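Long-range contact in cystine knot (fluoropropylated) (Momordica cochinchinensis, PDB 6CDX), which is a fluoropropylated cystine knot on a squash trypsin inhibitor scaffold that binds an integrin and was evaluated as a PET tracer for cancer and pulmonary fibrosis: residues I4-C18 and P25-G37. Residues are numbered along the deposited sequence; the frame is centred on the assembly and turned at random.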
loop_
_atom_site.group_PDB
_atom_site.type_symbol
_atom_site.label_atom_id
_atom_site.label_comp_id
_atom_site.label_asym_id
_atom_site.label_seq_id
_atom_site.Cartn_x
_atom_site.Cartn_y
_atom_site.Cartn_z
ATOM N N ILE A 4 4.359 -6.419 0.502
ATOM C CA ILE A 4 3.837 -7.187 -0.619
ATOM C C ILE A 4 3.404 -6.356 -1.780
ATOM O O ILE A 4 3.087 -6.893 -2.861
ATOM C CB ILE A 4 2.660 -8.094 -0.155
ATOM C CG1 ILE A 4 1.416 -7.283 0.268
ATOM C CG2 ILE A 4 3.058 -9.129 0.881
ATOM C CD1 ILE A 4 0.140 -8.054 0.662
ATOM N N LEU A 5 3.329 -5.054 -1.637
ATOM C CA LEU A 5 2.895 -4.154 -2.709
ATOM C C LEU A 5 4.029 -3.631 -3.551
ATOM O O LEU A 5 3.765 -3.051 -4.602
ATOM C CB LEU A 5 2.075 -3.030 -2.103
ATOM C CG LEU A 5 0.808 -3.552 -1.313
ATOM C CD1 LEU A 5 0.164 -2.348 -0.669
ATOM C CD2 LEU A 5 -0.143 -4.268 -2.268
ATOM N N ASN A 6 5.289 -3.788 -3.119
ATOM C CA ASN A 6 6.378 -3.275 -3.917
ATOM C C ASN A 6 6.564 -4.135 -5.140
ATOM O O ASN A 6 6.593 -5.355 -5.065
ATOM C CB ASN A 6 7.700 -3.362 -3.150
ATOM C CG ASN A 6 7.840 -2.403 -1.969
ATOM O OD1 ASN A 6 7.143 -1.388 -1.866
ATOM N ND2 ASN A 6 8.812 -2.699 -1.121
ATOM N N GLY A 7 6.735 -3.499 -6.300
ATOM C CA GLY A 7 7.179 -4.216 -7.486
ATOM C C GLY A 7 6.115 -4.950 -8.253
ATOM O O GLY A 7 6.474 -5.759 -9.096
ATOM N N ARG A 8 4.850 -4.690 -8.078
ATOM C CA ARG A 8 3.815 -5.398 -8.760
ATOM C C ARG A 8 3.147 -4.600 -9.891
ATOM O O ARG A 8 3.119 -3.371 -9.813
ATOM C CB ARG A 8 2.783 -5.963 -7.827
ATOM C CG ARG A 8 2.059 -5.022 -7.044
ATOM C CD ARG A 8 1.509 -5.662 -5.806
ATOM N NE ARG A 8 0.495 -6.650 -6.079
ATOM C CZ ARG A 8 -0.044 -7.545 -5.251
ATOM N NH1 ARG A 8 -1.113 -8.213 -5.665
ATOM N NH2 ARG A 8 0.502 -7.848 -4.084
ATOM N N THR A 9 2.638 -5.280 -10.917
ATOM C CA THR A 9 1.943 -4.606 -12.016
ATOM C C THR A 9 0.453 -4.875 -12.072
ATOM O O THR A 9 -0.118 -4.582 -13.159
ATOM C CB THR A 9 2.614 -4.970 -13.293
ATOM O OG1 THR A 9 2.671 -6.403 -13.419
ATOM C CG2 THR A 9 4.039 -4.401 -13.314
ATOM N N ASP A 10 -0.139 -5.391 -11.044
ATOM C CA ASP A 10 -1.584 -5.446 -10.919
ATOM C C ASP A 10 -2.041 -4.274 -10.113
ATOM O O ASP A 10 -1.300 -3.288 -9.891
ATOM C CB ASP A 10 -1.997 -6.803 -10.349
ATOM C CG ASP A 10 -1.580 -6.996 -8.931
ATOM O OD1 ASP A 10 -0.921 -6.065 -8.340
ATOM O OD2 ASP A 10 -1.836 -8.039 -8.365
ATOM N N LEU A 11 -3.271 -4.372 -9.630
ATOM C CA LEU A 11 -3.896 -3.286 -8.847
ATOM C C LEU A 11 -3.975 -3.712 -7.371
ATOM O O LEU A 11 -4.844 -3.243 -6.634
ATOM C CB LEU A 11 -5.257 -2.944 -9.411
ATOM C CG LEU A 11 -5.241 -2.269 -10.735
ATOM C CD1 LEU A 11 -6.628 -2.006 -11.273
ATOM C CD2 LEU A 11 -4.476 -0.964 -10.676
ATOM N N GLY A 12 -3.048 -4.524 -6.889
ATOM C CA GLY A 12 -2.980 -4.872 -5.505
ATOM C C GLY A 12 -2.998 -3.651 -4.578
ATOM O O GLY A 12 -3.575 -3.725 -3.487
ATOM N N THR A 13 -2.306 -2.596 -4.975
ATOM C CA THR A 13 -2.326 -1.411 -4.148
ATOM C C THR A 13 -3.741 -0.911 -3.835
ATOM O O THR A 13 -3.983 -0.423 -2.721
ATOM C CB THR A 13 -1.503 -0.335 -4.782
ATOM O OG1 THR A 13 -1.691 0.941 -4.128
ATOM C CG2 THR A 13 -1.945 -0.027 -6.115
ATOM N N LEU A 14 -4.627 -1.022 -4.768
ATOM C CA LEU A 14 -5.991 -0.546 -4.617
ATOM C C LEU A 14 -6.835 -1.399 -3.678
ATOM O O LEU A 14 -7.956 -1.007 -3.319
ATOM C CB LEU A 14 -6.695 -0.360 -5.955
ATOM C CG LEU A 14 -6.069 0.625 -6.873
ATOM C CD1 LEU A 14 -6.916 0.852 -8.117
ATOM C CD2 LEU A 14 -5.845 1.894 -6.234
ATOM N N LEU A 15 -6.342 -2.556 -3.232
ATOM C CA LEU A 15 -6.990 -3.312 -2.193
ATOM C C LEU A 15 -6.686 -2.733 -0.797
ATOM O O LEU A 15 -7.357 -3.143 0.181
ATOM C CB LEU A 15 -6.507 -4.761 -2.190
ATOM C CG LEU A 15 -6.840 -5.578 -3.411
ATOM C CD1 LEU A 15 -6.042 -6.878 -3.430
ATOM C CD2 LEU A 15 -8.376 -5.715 -3.564
ATOM N N PHE A 16 -5.702 -1.789 -0.688
ATOM C CA PHE A 16 -5.240 -1.310 0.586
ATOM C C PHE A 16 -5.370 0.178 0.698
ATOM O O PHE A 16 -4.453 0.955 0.511
ATOM C CB PHE A 16 -3.812 -1.781 0.813
ATOM C CG PHE A 16 -3.711 -3.252 0.964
ATOM C CD1 PHE A 16 -3.972 -3.854 2.159
ATOM C CD2 PHE A 16 -3.314 -4.045 -0.096
ATOM C CE1 PHE A 16 -3.841 -5.227 2.260
ATOM C CE2 PHE A 16 -3.217 -5.425 0.064
ATOM C CZ PHE A 16 -3.506 -5.996 1.224
ATOM N N ARG A 17 -6.597 0.595 0.964
ATOM C CA ARG A 17 -6.879 2.026 1.223
ATOM C C ARG A 17 -6.219 2.437 2.509
ATOM O O ARG A 17 -6.247 1.696 3.506
ATOM C CB ARG A 17 -8.373 2.197 1.334
ATOM C CG ARG A 17 -8.857 3.651 1.580
ATOM C CD ARG A 17 -8.836 4.489 0.357
ATOM N NE ARG A 17 -9.386 5.826 0.588
ATOM C CZ ARG A 17 -8.754 6.788 1.284
ATOM N NH1 ARG A 17 -7.472 6.718 1.581
ATOM N NH2 ARG A 17 -9.432 7.870 1.668
ATOM N N CYS A 18 -5.626 3.605 2.544
ATOM C CA CYS A 18 -4.941 4.051 3.738
ATOM C C CYS A 18 -5.097 5.560 3.888
ATOM O O CYS A 18 -5.034 6.350 2.955
ATOM C CB CYS A 18 -3.459 3.669 3.708
ATOM S SG CYS A 18 -2.556 4.325 2.283
ATOM N N PRO A 25 -0.246 -2.983 4.998
ATOM C CA PRO A 25 0.208 -4.308 5.385
ATOM C C PRO A 25 1.715 -4.353 5.456
ATOM O O PRO A 25 2.473 -3.693 4.674
ATOM C CB PRO A 25 -0.301 -5.199 4.266
ATOM C CG PRO A 25 -0.329 -4.257 3.043
ATOM C CD PRO A 25 -0.796 -2.959 3.649
ATOM N N GLY A 26 2.213 -5.184 6.333
ATOM C CA GLY A 26 3.673 -5.370 6.489
ATOM C C GLY A 26 4.404 -4.089 6.830
ATOM O O GLY A 26 3.949 -3.330 7.691
ATOM N N ALA A 27 5.449 -3.762 6.072
ATOM C CA ALA A 27 6.145 -2.493 6.184
ATOM C C ALA A 27 5.794 -1.568 5.017
ATOM O O ALA A 27 6.542 -0.616 4.720
ATOM C CB ALA A 27 7.616 -2.711 6.329
ATOM N N CYS A 28 4.719 -1.851 4.313
ATOM C CA CYS A 28 4.199 -0.916 3.279
ATOM C C CYS A 28 3.880 0.412 3.883
ATOM O O CYS A 28 3.602 0.500 5.122
ATOM C CB CYS A 28 3.020 -1.500 2.563
ATOM S SG CYS A 28 3.304 -3.097 1.734
ATOM N N ILE A 29 3.857 1.466 3.065
ATOM C CA ILE A 29 3.564 2.831 3.535
ATOM C C ILE A 29 2.415 3.412 2.690
ATOM O O ILE A 29 2.113 2.950 1.596
ATOM C CB ILE A 29 4.810 3.686 3.550
ATOM C CG1 ILE A 29 5.415 3.849 2.184
ATOM C CG2 ILE A 29 5.773 3.140 4.540
ATOM C CD1 ILE A 29 6.550 4.852 2.231
ATOM N N CYS A 30 1.805 4.446 3.226
ATOM C CA CYS A 30 0.654 5.051 2.584
ATOM C C CYS A 30 1.192 6.000 1.521
ATOM O O CYS A 30 2.240 6.709 1.717
ATOM C CB CYS A 30 -0.289 5.625 3.623
ATOM S SG CYS A 30 -1.876 6.115 2.953
ATOM N N ARG A 31 0.673 5.929 0.286
ATOM C CA ARG A 31 1.200 6.787 -0.766
ATOM C C ARG A 31 0.197 7.914 -1.005
ATOM O O ARG A 31 -0.901 7.979 -0.500
ATOM C CB ARG A 31 1.509 5.952 -2.011
ATOM C CG ARG A 31 2.393 4.728 -1.723
ATOM C CD ARG A 31 3.605 4.957 -0.892
ATOM N NE ARG A 31 4.710 5.613 -1.528
ATOM C CZ ARG A 31 5.419 6.595 -0.930
ATOM N NH1 ARG A 31 6.492 7.086 -1.551
ATOM N NH2 ARG A 31 5.064 7.166 0.188
ATOM N N GLY A 32 0.655 8.809 -1.917
ATOM C CA GLY A 32 0.017 10.026 -2.251
ATOM C C GLY A 32 -1.399 9.900 -2.788
ATOM O O GLY A 32 -2.150 10.779 -2.756
ATOM N N ASN A 33 -1.761 8.762 -3.322
ATOM C CA ASN A 33 -3.096 8.518 -3.804
ATOM C C ASN A 33 -4.112 7.936 -2.722
ATOM O O ASN A 33 -5.240 7.632 -3.031
ATOM C CB ASN A 33 -3.089 7.612 -5.036
ATOM C CG ASN A 33 -2.439 6.307 -4.786
ATOM O OD1 ASN A 33 -1.997 5.928 -3.656
ATOM N ND2 ASN A 33 -2.477 5.500 -5.821
ATOM N N GLY A 34 -3.690 7.786 -1.468
ATOM C CA GLY A 34 -4.524 7.166 -0.422
ATOM C C GLY A 34 -4.599 5.677 -0.489
ATOM O O GLY A 34 -5.480 5.116 0.088
ATOM N N TYR A 35 -3.619 5.065 -1.172
ATOM C CA TYR A 35 -3.484 3.623 -1.170
ATOM C C TYR A 35 -2.054 3.265 -0.784
ATOM O O TYR A 35 -1.110 4.059 -0.969
ATOM C CB TYR A 35 -3.853 3.061 -2.523
ATOM C CG TYR A 35 -5.354 3.195 -2.789
ATOM C CD1 TYR A 35 -6.224 2.237 -2.340
ATOM C CD2 TYR A 35 -5.886 4.345 -3.362
ATOM C CE1 TYR A 35 -7.579 2.360 -2.551
ATOM C CE2 TYR A 35 -7.328 4.501 -3.497
ATOM C CZ TYR A 35 -8.097 3.471 -3.088
ATOM O OH TYR A 35 -9.502 3.581 -3.248
ATOM N N CYS A 36 -1.913 2.079 -0.217
ATOM C CA CYS A 36 -0.585 1.650 0.240
ATOM C C CYS A 36 0.348 1.325 -0.904
ATOM O O CYS A 36 -0.110 1.002 -2.019
ATOM C CB CYS A 36 -0.749 0.460 1.125
ATOM S SG CYS A 36 -1.762 0.755 2.602
ATOM N N GLY A 37 1.618 1.361 -0.679
ATOM C CA GLY A 37 2.602 1.013 -1.650
ATOM C C GLY A 37 3.840 0.477 -1.038
ATOM O O GLY A 37 4.069 0.542 0.136
HETATM O O HOH W 1 3.236 -6.284 3.127
#
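Gly34 O takes two bonds from residues 4-18: Cys18 N reaches it at 2.9 Å from above the carbonyl plane, and Arg17 NH1 at 3.0 Å in that plane, on a lone pair. Cys36 N gives a hydrogen bond to Phe16 O (2.9 Å), nearly in line with the carbonyl; this bond and the one from Cys18 N flank Arg17 and Tyr35, a non-hydrogen-bonded antiparallel pair that forms a single beta bridge. Thr13 OG1, placed anti to its own backbone nitrogen (chi1 169°), donates a short bond of 2.6 Å to Cys36 O. A disulfide with a 90° torsion about its S-S bond ties Cys18 to Cys30.

The Tyr35 ring is sandwiched: Leu14 CD2 sits over the centre of one face, 3.7 Å from the centroid, while Arg17 CD covers the opposite face. The Arg17 chain bends at chi2 (78°), which lays CD over the ring while NH1 turns to Gly34 O. Pro25 CG lies over one face of Phe16, shifted toward the rim, and Leu5 CD1 presses tightly on Cys36 CB at 3.5 Å. A water accepts from Ile4 N and donates a weak bond to Pro25 O.

Cys24-Cys36 threads the ring that Cys3-Cys28 and Cys18-Cys30 close with the backbone between them, the inhibitor cystine knot of squash-family protease inhibitors.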